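PDB 1YSJ: N-acetylcysteine deacetylase from Bacillus subtilis, which probably hydrolyses N-acetylcysteine to cysteine and acetate with two bound divalent metal ions, a step in the degradation of S-(2-succino)cysteine. Local coordinates for residues N139-E144 with L395-L400. The protein carries 1 engineered substitution. Residues are numbered along the deposited sequence; the frame is centred on the assembly and turned at random.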
loop_
_atom_site.group_PDB
_atom_site.type_symbol
_atom_site.label_atom_id
_atom_site.label_comp_id
_atom_site.label_asym_id
_atom_site.label_seq_id
_atom_site.Cartn_x
_atom_site.Cartn_y
_atom_site.Cartn_z
ATOM N N ASN A 139 15.159 -5.533 52.963
ATOM C CA ASN A 139 16.500 -5.324 53.508
ATOM C C ASN A 139 16.524 -5.306 55.041
ATOM O O ASN A 139 17.540 -5.639 55.655
ATOM C CB ASN A 139 17.087 -4.022 52.945
ATOM C CG ASN A 139 18.525 -3.787 53.370
ATOM O OD1 ASN A 139 19.377 -4.669 53.244
ATOM N ND2 ASN A 139 18.806 -2.585 53.873
ATOM N N GLN A 140 15.406 -4.915 55.650
ATOM C CA GLN A 140 15.285 -4.871 57.105
ATOM C C GLN A 140 14.505 -6.073 57.637
ATOM O O GLN A 140 14.122 -6.100 58.808
ATOM C CB GLN A 140 14.611 -3.569 57.567
ATOM C CG GLN A 140 15.182 -2.276 56.975
ATOM C CD GLN A 140 16.616 -1.974 57.410
ATOM O OE1 GLN A 140 17.448 -1.584 56.591
ATOM N NE2 GLN A 140 16.904 -2.147 58.698
ATOM N N ARG A 141 14.282 -7.065 56.774
ATOM C CA ARG A 141 13.474 -8.246 57.116
ATOM C C ARG A 141 14.128 -9.561 56.668
ATOM O O ARG A 141 13.435 -10.551 56.395
ATOM C CB ARG A 141 12.072 -8.126 56.502
ATOM C CG ARG A 141 11.177 -7.074 57.148
ATOM C CD ARG A 141 9.813 -7.026 56.471
ATOM N NE ARG A 141 9.015 -8.223 56.741
ATOM C CZ ARG A 141 7.874 -8.527 56.124
ATOM N NH1 ARG A 141 7.383 -7.728 55.183
ATOM N NH2 ARG A 141 7.223 -9.637 56.444
ATOM N N ARG A 142 15.458 -9.562 56.605
ATOM C CA ARG A 142 16.239 -10.701 56.102
ATOM C C ARG A 142 16.046 -11.989 56.898
ATOM O O ARG A 142 16.122 -13.080 56.333
ATOM C CB ARG A 142 17.727 -10.346 56.041
ATOM C CG ARG A 142 18.064 -9.281 55.016
ATOM C CD ARG A 142 19.477 -8.784 55.198
ATOM N NE ARG A 142 19.793 -7.689 54.284
ATOM C CZ ARG A 142 20.398 -7.836 53.108
ATOM N NH1 ARG A 142 20.754 -9.039 52.681
ATOM N NH2 ARG A 142 20.644 -6.775 52.355
ATOM N N ALA A 143 15.794 -11.856 58.200
ATOM C CA ALA A 143 15.533 -13.007 59.069
ATOM C C ALA A 143 14.233 -13.740 58.712
ATOM O O ALA A 143 14.085 -14.927 59.010
ATOM C CB ALA A 143 15.530 -12.584 60.534
ATOM N N GLU A 144 13.303 -13.029 58.076
ATOM C CA GLU A 144 12.021 -13.605 57.652
ATOM C C GLU A 144 12.116 -14.343 56.316
ATOM O O GLU A 144 11.257 -15.169 55.997
ATOM C CB GLU A 144 10.941 -12.523 57.559
ATOM C CG GLU A 144 10.539 -11.907 58.895
ATOM C CD GLU A 144 9.392 -10.914 58.760
ATOM O OE1 GLU A 144 9.583 -9.729 59.123
ATOM O OE2 GLU A 144 8.303 -11.317 58.284
ATOM N N LEU A 395 4.517 -10.656 49.747
ATOM C CA LEU A 395 4.448 -11.764 48.797
ATOM C C LEU A 395 5.746 -12.572 48.779
ATOM O O LEU A 395 5.710 -13.801 48.824
ATOM C CB LEU A 395 4.110 -11.252 47.392
ATOM C CG LEU A 395 3.953 -12.276 46.263
ATOM C CD1 LEU A 395 2.749 -13.189 46.494
ATOM C CD2 LEU A 395 3.844 -11.576 44.925
ATOM N N ALA A 396 6.882 -11.879 48.727
ATOM C CA ALA A 396 8.201 -12.522 48.748
ATOM C C ALA A 396 8.396 -13.424 49.969
ATOM O O ALA A 396 8.851 -14.564 49.833
ATOM C CB ALA A 396 9.302 -11.478 48.680
ATOM N N VAL A 397 8.042 -12.909 51.148
ATOM C CA VAL A 397 8.128 -13.664 52.400
ATOM C C VAL A 397 7.219 -14.903 52.374
ATOM O O VAL A 397 7.636 -15.995 52.774
ATOM C CB VAL A 397 7.797 -12.773 53.630
ATOM C CG1 VAL A 397 7.735 -13.598 54.915
ATOM C CG2 VAL A 397 8.818 -11.647 53.768
ATOM N N ILE A 398 5.990 -14.723 51.893
ATOM C CA ILE A 398 5.003 -15.801 51.830
ATOM C C ILE A 398 5.388 -16.885 50.823
ATOM O O ILE A 398 5.289 -18.078 51.127
ATOM C CB ILE A 398 3.580 -15.267 51.529
ATOM C CG1 ILE A 398 3.060 -14.451 52.713
ATOM C CG2 ILE A 398 2.618 -16.414 51.230
ATOM C CD1 ILE A 398 1.863 -13.582 52.395
ATOM N N VAL A 399 5.828 -16.471 49.634
ATOM C CA VAL A 399 6.248 -17.419 48.601
ATOM C C VAL A 399 7.411 -18.287 49.086
ATOM O O VAL A 399 7.356 -19.511 48.979
ATOM C CB VAL A 399 6.589 -16.722 47.258
ATOM C CG1 VAL A 399 7.213 -17.711 46.269
ATOM C CG2 VAL A 399 5.344 -16.114 46.656
ATOM N N LEU A 400 8.435 -17.653 49.652
ATOM C CA LEU A 400 9.620 -18.364 50.138
ATOM C C LEU A 400 9.337 -19.329 51.297
ATOM O O LEU A 400 10.110 -20.260 51.531
ATOM C CB LEU A 400 10.743 -17.381 50.503
ATOM C CG LEU A 400 11.462 -16.656 49.354
ATOM C CD1 LEU A 400 12.378 -15.563 49.893
ATOM C CD2 LEU A 400 12.243 -17.620 48.461
HETATM O O HOH W 1 10.249 -16.458 53.824
#
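Val-397 meets Arg-141 and Glu-144 through its two methyl groups, one for each residue, and van der Waals packing of these methyls against polar groups is the first component of this contact. CG2 sits over one face of the Arg-141 guanidinium, displaced toward its rim, with NH2 of Arg-141 3.7 Å from CG2 of Val-397; the two side chains run at about a right angle. CG1 of Val-397 lies 4.0 Å from the backbone O of Glu-144 and also touches OE2 of that residue. With CG1 anti to the backbone N (chi1 174°), that branch is directed to Glu-144 and CG2 to the guanidinium.

The second component is ionic and lies within the loop. Arg-141 grips Glu-144 side-on: NE donates to OE1 at 2.9 Å, and NH2 of Arg-141 reaches OE2 of Glu-144 at 2.7 Å in a nearly straight bond (176°). Both acceptors lie close to the guanidinium plane, whereas the nitrogens approach from above the carboxylate plane, 40° out of it at OE2. Two bonds to separate oxygens fix the rotation of the guanidinium and hold its face against Val-397. NH1 adds a salt bridge to Glu-394. A leucine in place of Arg-141 would probably leave both Glu-144 and Glu-394 without this cationic partner and the Glu-144 carboxylate freer to turn.

Water supplies the third component, donating to O of Glu-144 at 2.7 Å and to O of Val-397 at 2.9 Å, thereby linking loop and helix where no direct hydrogen bond does.

Away from the two nickel ions, the contact joins the loop between helix 124-139 and strand 148-154 to helix 384-402, at the periphery of the M20 metal-binding domain. Leu-138 and Leu-145 also pack on Val-397, while Ala-396 and Leu-400 rest on strand 91-97 of the mixed sheet, as helix-on-sheet packing, and Ile-398 touches helix 325-334.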